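PDB 6DHT: xyloglucan-specific endo-beta-1,4-glucanase BoGH9A from Bacteroides ovatus, which hydrolyses internal beta-1,4-glucosidic linkages in the backbone of xyloglucan, releasing xyloglucan oligosaccharides for uptake by this gut bacterium. Local coordinates for residues V143-S151 with L320-I328; D233-F244 with Q256-A267. All blocks are in the same frame, centred on the assembly; numbering follows the deposited sequence.

Contact 1 of 2, residues V143-S151 with L320-I328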
loop_
_atom_site.group_PDB
_atom_site.type_symbol
_atom_site.label_atom_id
_atom_site.label_comp_id
_atom_site.label_asym_id
_atom_site.label_seq_id
_atom_site.Cartn_x
_atom_site.Cartn_y
_atom_site.Cartn_z
ATOM N N VAL A 143 -3.600 28.520 -3.643
ATOM C CA VAL A 143 -2.857 28.000 -2.502
ATOM C C VAL A 143 -1.753 28.973 -2.098
ATOM O O VAL A 143 -1.045 29.495 -2.951
ATOM C CB VAL A 143 -2.271 26.591 -2.851
ATOM C CG1 VAL A 143 -1.431 26.027 -1.712
ATOM C CG2 VAL A 143 -3.394 25.633 -3.181
ATOM N N LEU A 144 -1.612 29.187 -0.797
ATOM C CA LEU A 144 -0.686 30.183 -0.258
ATOM C C LEU A 144 0.668 29.606 0.100
ATOM O O LEU A 144 0.764 28.537 0.703
ATOM C CB LEU A 144 -1.274 30.790 1.016
ATOM C CG LEU A 144 -2.019 32.119 0.897
ATOM C CD1 LEU A 144 -2.930 32.171 -0.317
ATOM C CD2 LEU A 144 -2.813 32.347 2.174
ATOM N N ILE A 145 1.723 30.327 -0.255
ATOM C CA ILE A 145 3.031 30.047 0.310
ATOM C C ILE A 145 2.982 30.410 1.787
ATOM O O ILE A 145 2.902 31.587 2.146
ATOM C CB ILE A 145 4.150 30.861 -0.388
ATOM C CG1 ILE A 145 4.238 30.519 -1.880
ATOM C CG2 ILE A 145 5.487 30.638 0.303
ATOM C CD1 ILE A 145 4.717 29.091 -2.212
ATOM N N HIS A 146 2.992 29.401 2.644
ATOM C CA HIS A 146 3.124 29.575 4.079
ATOM C C HIS A 146 4.450 30.275 4.386
ATOM O O HIS A 146 5.387 30.177 3.603
ATOM C CB HIS A 146 3.092 28.203 4.730
ATOM C CG HIS A 146 2.922 28.220 6.214
ATOM N ND1 HIS A 146 3.974 28.026 7.082
ATOM C CD2 HIS A 146 1.821 28.367 6.986
ATOM C CE1 HIS A 146 3.529 28.053 8.323
ATOM N NE2 HIS A 146 2.222 28.251 8.293
ATOM N N PRO A 147 4.524 31.014 5.507
ATOM C CA PRO A 147 5.811 31.636 5.829
ATOM C C PRO A 147 6.974 30.638 5.900
ATOM O O PRO A 147 8.092 31.000 5.542
ATOM C CB PRO A 147 5.546 32.270 7.196
ATOM C CG PRO A 147 4.107 32.636 7.146
ATOM C CD PRO A 147 3.442 31.520 6.373
ATOM N N SER A 148 6.711 29.404 6.325
ATOM C CA SER A 148 7.767 28.394 6.411
ATOM C C SER A 148 8.306 27.991 5.032
ATOM O O SER A 148 9.395 27.419 4.928
ATOM C CB SER A 148 7.251 27.149 7.114
ATOM O OG SER A 148 6.170 26.595 6.386
ATOM N N ALA A 149 7.554 28.301 3.980
ATOM C CA ALA A 149 7.913 27.901 2.626
ATOM C C ALA A 149 8.438 29.046 1.764
ATOM O O ALA A 149 8.778 28.830 0.603
ATOM C CB ALA A 149 6.704 27.243 1.940
ATOM N N ALA A 150 8.515 30.252 2.329
ATOM C CA ALA A 150 8.873 31.434 1.547
ATOM C C ALA A 150 10.245 31.345 0.895
ATOM O O ALA A 150 11.184 30.792 1.466
ATOM C CB ALA A 150 8.812 32.672 2.423
ATOM N N SER A 151 10.343 31.903 -0.306
ATOM C CA SER A 151 11.616 32.024 -1.013
ATOM C C SER A 151 11.714 33.440 -1.612
ATOM O O SER A 151 10.721 34.172 -1.616
ATOM C CB SER A 151 11.711 30.944 -2.093
ATOM O OG SER A 151 10.769 31.159 -3.129
ATOM N N LEU A 320 8.454 24.157 13.511
ATOM C CA LEU A 320 7.908 25.038 12.500
ATOM C C LEU A 320 6.872 25.945 13.150
ATOM O O LEU A 320 6.800 27.139 12.857
ATOM C CB LEU A 320 7.273 24.204 11.385
ATOM C CG LEU A 320 6.686 24.926 10.175
ATOM C CD1 LEU A 320 6.743 23.999 8.957
ATOM C CD2 LEU A 320 5.249 25.368 10.430
ATOM N N ASN A 321 6.078 25.370 14.044
ATOM C CA ASN A 321 4.996 26.106 14.686
ATOM C C ASN A 321 5.500 27.173 15.661
ATOM O O ASN A 321 4.771 28.109 15.982
ATOM C CB ASN A 321 4.050 25.133 15.383
ATOM C CG ASN A 321 3.202 24.345 14.400
ATOM O OD1 ASN A 321 3.010 24.771 13.265
ATOM N ND2 ASN A 321 2.661 23.218 14.850
ATOM N N GLN A 322 6.739 27.031 16.121
ATOM C CA GLN A 322 7.349 28.017 17.015
ATOM C C GLN A 322 7.888 29.220 16.274
ATOM O O GLN A 322 8.196 30.239 16.889
ATOM C CB GLN A 322 8.477 27.371 17.799
ATOM C CG GLN A 322 7.974 26.367 18.797
ATOM C CD GLN A 322 9.080 25.739 19.604
ATOM O OE1 GLN A 322 10.257 25.852 19.261
ATOM N NE2 GLN A 322 8.708 25.071 20.688
ATOM N N LYS A 323 8.004 29.106 14.956
ATOM C CA LYS A 323 8.635 30.130 14.148
ATOM C C LYS A 323 7.679 30.776 13.165
ATOM O O LYS A 323 7.956 31.864 12.647
ATOM C CB LYS A 323 9.791 29.533 13.353
ATOM C CG LYS A 323 10.961 29.076 14.198
ATOM C CD LYS A 323 12.124 28.576 13.348
ATOM C CE LYS A 323 12.610 29.637 12.374
ATOM N NZ LYS A 323 13.883 29.246 11.702
ATOM N N TYR A 324 6.564 30.105 12.894
ATOM C CA TYR A 324 5.704 30.498 11.781
ATOM C C TYR A 324 4.226 30.340 12.103
ATOM O O TYR A 324 3.835 29.481 12.901
ATOM C CB TYR A 324 6.028 29.664 10.542
ATOM C CG TYR A 324 7.472 29.738 10.093
ATOM C CD1 TYR A 324 7.951 30.846 9.409
ATOM C CD2 TYR A 324 8.349 28.684 10.328
ATOM C CE1 TYR A 324 9.267 30.913 8.984
ATOM C CE2 TYR A 324 9.663 28.741 9.912
ATOM C CZ TYR A 324 10.118 29.858 9.240
ATOM O OH TYR A 324 11.427 29.918 8.824
ATOM N N GLN A 325 3.416 31.169 11.452
ATOM C CA GLN A 325 1.976 31.176 11.656
ATOM C C GLN A 325 1.299 31.272 10.301
ATOM O O GLN A 325 1.825 31.900 9.407
ATOM C CB GLN A 325 1.559 32.348 12.553
ATOM C CG GLN A 325 1.990 32.155 13.981
ATOM C CD GLN A 325 1.786 33.389 14.827
ATOM O OE1 GLN A 325 1.764 34.513 14.319
ATOM N NE2 GLN A 325 1.633 33.189 16.129
ATOM N N PRO A 326 0.124 30.636 10.146
ATOM C CA PRO A 326 -0.612 29.897 11.170
ATOM C C PRO A 326 0.043 28.565 11.490
ATOM O O PRO A 326 0.758 28.004 10.647
ATOM C CB PRO A 326 -1.983 29.671 10.521
ATOM C CG PRO A 326 -1.711 29.679 9.076
ATOM C CD PRO A 326 -0.611 30.683 8.873
ATOM N N ALA A 327 -0.185 28.072 12.695
ATOM C CA ALA A 327 0.350 26.787 13.094
ATOM C C ALA A 327 -0.286 25.714 12.213
ATOM O O ALA A 327 -1.445 25.832 11.821
ATOM C CB ALA A 327 0.054 26.523 14.545
ATOM N N ILE A 328 0.495 24.689 11.890
ATOM C CA ILE A 328 0.038 23.567 11.075
ATOM C C ILE A 328 -0.085 22.348 11.971
ATOM O O ILE A 328 0.852 22.029 12.694
ATOM C CB ILE A 328 1.061 23.271 9.969
ATOM C CG1 ILE A 328 1.360 24.527 9.145
ATOM C CG2 ILE A 328 0.572 22.112 9.087
ATOM C CD1 ILE A 328 0.185 25.079 8.378
#

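Contact 2 of 2, residues D233-F244 with Q256-A267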
loop_
_atom_site.group_PDB
_atom_site.type_symbol
_atom_site.label_atom_id
_atom_site.label_comp_id
_atom_site.label_asym_id
_atom_site.label_seq_id
_atom_site.Cartn_x
_atom_site.Cartn_y
_atom_site.Cartn_z
ATOM N N ASP A 233 15.077 26.954 -6.863
ATOM C CA ASP A 233 16.099 26.149 -6.195
ATOM C C ASP A 233 15.899 24.628 -6.287
ATOM O O ASP A 233 16.768 23.872 -5.859
ATOM C CB ASP A 233 16.239 26.561 -4.733
ATOM C CG ASP A 233 15.037 26.188 -3.894
ATOM O OD1 ASP A 233 14.027 25.699 -4.450
ATOM O OD2 ASP A 233 15.107 26.393 -2.665
ATOM N N GLY A 234 14.766 24.188 -6.830
ATOM C CA GLY A 234 14.523 22.757 -7.020
ATOM C C GLY A 234 13.972 22.030 -5.800
ATOM O O GLY A 234 13.681 20.835 -5.874
ATOM N N GLY A 235 13.833 22.724 -4.675
ATOM C CA GLY A 235 13.316 22.112 -3.466
ATOM C C GLY A 235 11.828 21.830 -3.578
ATOM O O GLY A 235 11.152 22.334 -4.479
ATOM N N VAL A 236 11.345 20.968 -2.700
ATOM C CA VAL A 236 9.972 20.451 -2.772
ATOM C C VAL A 236 9.283 20.659 -1.427
ATOM O O VAL A 236 9.796 20.248 -0.393
ATOM C CB VAL A 236 9.970 18.957 -3.180
ATOM C CG1 VAL A 236 8.542 18.396 -3.261
ATOM C CG2 VAL A 236 10.662 18.779 -4.496
ATOM N N TYR A 237 8.125 21.323 -1.456
ATOM C CA TYR A 237 7.347 21.602 -0.252
ATOM C C TYR A 237 6.875 20.279 0.324
ATOM O O TYR A 237 6.501 19.380 -0.430
ATOM C CB TYR A 237 6.153 22.510 -0.598
ATOM C CG TYR A 237 6.563 23.773 -1.339
ATOM C CD1 TYR A 237 7.354 24.734 -0.723
ATOM C CD2 TYR A 237 6.142 24.005 -2.623
ATOM C CE1 TYR A 237 7.728 25.880 -1.396
ATOM C CE2 TYR A 237 6.512 25.139 -3.306
ATOM C CZ TYR A 237 7.306 26.069 -2.686
ATOM O OH TYR A 237 7.657 27.191 -3.394
ATOM N N HIS A 238 6.913 20.147 1.644
ATOM C CA HIS A 238 6.618 18.874 2.313
ATOM C C HIS A 238 5.192 18.411 2.055
ATOM O O HIS A 238 4.957 17.224 1.789
ATOM C CB HIS A 238 6.887 19.017 3.807
ATOM C CG HIS A 238 6.932 17.729 4.573
ATOM N ND1 HIS A 238 7.956 16.807 4.457
ATOM C CD2 HIS A 238 6.094 17.230 5.506
ATOM C CE1 HIS A 238 7.745 15.805 5.282
ATOM N NE2 HIS A 238 6.616 16.030 5.930
ATOM N N LYS A 239 4.225 19.317 2.164
ATOM C CA LYS A 239 2.824 18.955 1.979
ATOM C C LYS A 239 1.991 20.181 1.596
ATOM O O LYS A 239 2.453 21.338 1.712
ATOM C CB LYS A 239 2.273 18.302 3.237
ATOM C CG LYS A 239 2.380 19.198 4.483
ATOM C CD LYS A 239 1.761 18.532 5.697
ATOM C CE LYS A 239 2.044 19.313 6.982
ATOM N NZ LYS A 239 1.371 18.740 8.167
ATOM N N LEU A 240 0.779 19.916 1.117
ATOM C CA LEU A 240 -0.222 20.926 0.831
ATOM C C LEU A 240 -1.351 20.650 1.799
ATOM O O LEU A 240 -1.907 19.551 1.825
ATOM C CB LEU A 240 -0.660 20.851 -0.624
ATOM C CG LEU A 240 -1.571 21.965 -1.158
ATOM C CD1 LEU A 240 -1.570 21.970 -2.666
ATOM C CD2 LEU A 240 -2.993 21.779 -0.659
ATOM N N THR A 241 -1.669 21.629 2.649
ATOM C CA THR A 241 -2.496 21.362 3.813
ATOM C C THR A 241 -3.290 22.586 4.265
ATOM O O THR A 241 -2.953 23.730 3.941
ATOM C CB THR A 241 -1.601 20.874 4.995
ATOM O OG1 THR A 241 -2.383 20.474 6.114
ATOM C CG2 THR A 241 -0.578 21.960 5.400
ATOM N N THR A 242 -4.356 22.316 5.000
ATOM C CA THR A 242 -5.026 23.349 5.789
ATOM C C THR A 242 -4.286 23.420 7.109
ATOM O O THR A 242 -3.520 22.534 7.455
ATOM C CB THR A 242 -6.478 22.962 6.017
ATOM O OG1 THR A 242 -6.544 21.617 6.483
ATOM C CG2 THR A 242 -7.279 23.088 4.749
ATOM N N PRO A 243 -4.504 24.492 7.892
ATOM C CA PRO A 243 -3.812 24.519 9.186
ATOM C C PRO A 243 -4.286 23.447 10.165
ATOM O O PRO A 243 -3.485 22.887 10.927
ATOM C CB PRO A 243 -4.159 25.920 9.721
ATOM C CG PRO A 243 -4.344 26.723 8.492
ATOM C CD PRO A 243 -5.044 25.805 7.522
ATOM N N PHE A 244 -5.592 23.185 10.177
ATOM C CA PHE A 244 -6.179 22.141 11.001
ATOM C C PHE A 244 -6.874 21.093 10.127
ATOM O O PHE A 244 -7.349 21.393 9.041
ATOM C CB PHE A 244 -7.253 22.711 11.955
ATOM C CG PHE A 244 -6.720 23.614 13.034
ATOM C CD1 PHE A 244 -6.136 23.084 14.174
ATOM C CD2 PHE A 244 -6.833 24.989 12.916
ATOM C CE1 PHE A 244 -5.644 23.914 15.172
ATOM C CE2 PHE A 244 -6.350 25.827 13.914
ATOM C CZ PHE A 244 -5.755 25.284 15.040
ATOM N N GLN A 256 -11.417 25.974 4.948
ATOM C CA GLN A 256 -10.099 26.425 5.392
ATOM C C GLN A 256 -9.167 26.765 4.234
ATOM O O GLN A 256 -9.254 26.186 3.149
ATOM C CB GLN A 256 -9.425 25.388 6.278
ATOM C CG GLN A 256 -9.927 25.311 7.682
ATOM C CD GLN A 256 -9.053 24.412 8.535
ATOM O OE1 GLN A 256 -7.930 24.773 8.897
ATOM N NE2 GLN A 256 -9.540 23.208 8.809
ATOM N N GLN A 257 -8.260 27.701 4.476
ATOM C CA GLN A 257 -7.283 28.092 3.472
ATOM C C GLN A 257 -6.243 26.975 3.304
ATOM O O GLN A 257 -5.861 26.331 4.285
ATOM C CB GLN A 257 -6.609 29.418 3.881
ATOM C CG GLN A 257 -5.454 29.877 3.001
ATOM C CD GLN A 257 -5.876 30.187 1.571
ATOM O OE1 GLN A 257 -5.413 29.542 0.622
ATOM N NE2 GLN A 257 -6.745 31.187 1.406
ATOM N N ARG A 258 -5.795 26.785 2.064
ATOM C CA ARG A 258 -4.789 25.768 1.720
ATOM C C ARG A 258 -3.404 26.390 1.570
ATOM O O ARG A 258 -3.252 27.445 0.941
ATOM C CB ARG A 258 -5.194 25.051 0.421
ATOM C CG ARG A 258 -6.537 24.331 0.498
ATOM C CD ARG A 258 -6.427 22.975 1.160
ATOM N NE ARG A 258 -6.242 21.903 0.181
ATOM C CZ ARG A 258 -6.373 20.608 0.475
ATOM N NH1 ARG A 258 -6.630 20.198 1.704
ATOM N NH2 ARG A 258 -6.204 19.709 -0.483
ATOM N N TYR A 259 -2.404 25.730 2.153
ATOM C CA TYR A 259 -1.020 26.202 2.145
ATOM C C TYR A 259 -0.063 25.133 1.650
ATOM O O TYR A 259 -0.336 23.952 1.829
ATOM C CB TYR A 259 -0.549 26.564 3.554
ATOM C CG TYR A 259 -1.281 27.711 4.215
ATOM C CD1 TYR A 259 -2.446 27.492 4.917
ATOM C CD2 TYR A 259 -0.777 29.000 4.156
ATOM C CE1 TYR A 259 -3.119 28.530 5.533
ATOM C CE2 TYR A 259 -1.442 30.053 4.777
ATOM C CZ TYR A 259 -2.613 29.806 5.456
ATOM O OH TYR A 259 -3.292 30.832 6.079
ATOM N N VAL A 260 1.045 25.545 1.048
ATOM C CA VAL A 260 2.225 24.681 0.939
ATOM C C VAL A 260 3.211 25.128 2.006
ATOM O O VAL A 260 3.370 26.331 2.270
ATOM C CB VAL A 260 2.878 24.647 -0.476
ATOM C CG1 VAL A 260 1.903 24.085 -1.517
ATOM C CG2 VAL A 260 3.379 26.014 -0.890
ATOM N N VAL A 261 3.827 24.164 2.666
ATOM C CA VAL A 261 4.724 24.435 3.770
ATOM C C VAL A 261 6.180 24.061 3.466
ATOM O O VAL A 261 6.516 23.625 2.347
ATOM C CB VAL A 261 4.228 23.736 5.025
ATOM C CG1 VAL A 261 2.819 24.211 5.360
ATOM C CG2 VAL A 261 4.231 22.219 4.827
ATOM N N GLN A 262 7.012 24.260 4.490
ATOM C CA GLN A 262 8.461 24.077 4.467
ATOM C C GLN A 262 8.963 22.955 3.559
ATOM O O GLN A 262 8.497 21.821 3.647
ATOM C CB GLN A 262 8.939 23.786 5.890
ATOM C CG GLN A 262 10.452 23.713 6.070
ATOM C CD GLN A 262 10.876 22.738 7.170
ATOM O OE1 GLN A 262 10.557 22.925 8.345
ATOM N NE2 GLN A 262 11.590 21.674 6.781
ATOM N N LYS A 263 9.935 23.279 2.720
ATOM C CA LYS A 263 10.665 22.272 1.953
ATOM C C LYS A 263 11.387 21.309 2.891
ATOM O O LYS A 263 11.925 21.721 3.912
ATOM C CB LYS A 263 11.680 22.967 1.043
ATOM C CG LYS A 263 11.073 23.822 -0.042
ATOM C CD LYS A 263 12.146 24.720 -0.661
ATOM C CE LYS A 263 11.597 25.559 -1.790
ATOM N NZ LYS A 263 12.405 26.811 -1.982
ATOM N N SER A 264 11.407 20.015 2.557
ATOM C CA SER A 264 12.113 19.037 3.390
ATOM C C SER A 264 13.004 18.153 2.524
ATOM O O SER A 264 12.758 17.991 1.335
ATOM C CB SER A 264 11.137 18.173 4.171
ATOM O OG SER A 264 10.415 17.327 3.288
ATOM N N VAL A 265 14.038 17.597 3.142
ATOM C CA VAL A 265 14.995 16.769 2.425
ATOM C C VAL A 265 14.323 15.470 1.987
ATOM O O VAL A 265 14.567 14.992 0.879
ATOM C CB VAL A 265 16.249 16.492 3.289
ATOM C CG1 VAL A 265 15.916 15.708 4.541
ATOM C CG2 VAL A 265 17.315 15.818 2.479
ATOM N N THR A 266 13.439 14.948 2.831
ATOM C CA THR A 266 12.742 13.698 2.511
ATOM C C THR A 266 11.718 13.911 1.385
ATOM O O THR A 266 11.591 13.087 0.487
ATOM C CB THR A 266 12.082 13.123 3.749
ATOM O OG1 THR A 266 11.381 14.170 4.431
ATOM C CG2 THR A 266 13.124 12.534 4.667
ATOM N N ALA A 267 11.002 15.023 1.402
ATOM C CA ALA A 267 10.133 15.343 0.271
ATOM C C ALA A 267 10.908 15.431 -1.032
ATOM O O ALA A 267 10.493 14.897 -2.070
ATOM C CB ALA A 267 9.363 16.634 0.526
HETATM O O HOH W 1 12.970 20.145 -0.532
#

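Contact 1 of 2, residues V143-S151 with L320-I328
With CG of H146 trans to its backbone N (chi1 -167°), the imidazole is carried across to P326, while the Y324 side chain, its CG trans to the carbonyl carbon, lays its ring against S148. NE2 of H146 donates to the carbonyl O of P326 at 2.8 Å; the bond is nearly straight, with an N-H...O angle of 165°, and lies close to both the ring plane and the carbonyl plane. ND1 shares a hydrogen bond with OG of S148 at 2.7 Å, and the backbone N of S148 donates to ND1 from a position tilted off the ring plane. Both ring nitrogens are therefore engaged, which fixes the rotation of the imidazole. H146, between strand 143-145 and the 3-10 segment 147-149, thus ties this turn to the loop that follows helix 317-321, within the glycoside hydrolase family 9 domain. CA of S148 stands 3.7 Å from the centroid of the Y324 ring and only 3° off its normal, a CH-pi contact centred on the face. P147 CB adds an apolar touch at 3.6 Å from Y324 CD1. L320 meets the turn through both methyl branches: CD1 lies 3.7 Å from CB of S148, and CD2 approaches CE1 of H146. Outside the two segments, Y259 meets the H146 ring edge-to-face, and S148 OG is hydrogen-bonded to the backbone N of Q262.

Contact 2 of 2, residues D233-F244 with Q256-A267
Extended beyond CG, the K263 side chain lies beside that of Y237, pointing the same way, and reaches D233 with its ammonium. CB lies 3.6 Å from the carbonyl O of V236; CG packs 3.9 Å from CD1 of Y237; CD passes CA of G235; CE nears the D233 carboxylate; NZ ends 2.8 Å from D233 OD2, on the syn side and 27° out of the carboxylate plane. A second, weak bond joins NZ to OD1. The same OD1 accepts from the backbone N of G235 in an Asx turn, and D230 offers NZ another salt bridge. Replacing D233 with an alanine would probably leave the K263 ammonium with less charge compensation and the G235 N-H without its turn partner. The Y237 ring carries CG2 of V260 over one face, 3.9 Å from the centroid and 13° off the normal, while its hydroxyl is hydrogen-bonded to NH1 of R154. ND1 of H238 and S264 OG share a hydrogen bond of 2.8 Å in the ring plane; A267 N donates to the same OG, an N-cap bond for the helix starting at V265. At the far end, the Q256 amide pairs with the backbone of F244: OE1 accepts from F244 N on a lone pair, and NE2 donates to F244 O, which T242 OG1 reaches from the opposite face. In between, reciprocal bonds join T241 and Y259, with Y259 N 2.7 Å from T241 O, and L240 faces V260 as the adjoining non-hydrogen-bonded pair: a short antiparallel ladder within the mixed sheet of the family 9 catalytic domain.

Overall arrangement
The two contacts lie about 9 Å apart, centre to centre, and share one mixed sheet. Strand 143-145 of contact 1 runs beside strand 259-260 of contact 2: L144 N is 3.0 Å from R258 O and L144 O is 3.0 Å from V260 N, both probable hydrogen bonds. Packing joins them as well, with A327 O 3.4 Å from P243 CB. Both flank the catalytic region: side chains of T241 in contact 2 and I328 in contact 1 lie about 6 Å and about 10 Å, respectively, from that of D171, the predicted nucleophile. At the helix end of contact 2, the T266 side chain is about 5 Å from a bound calcium ion.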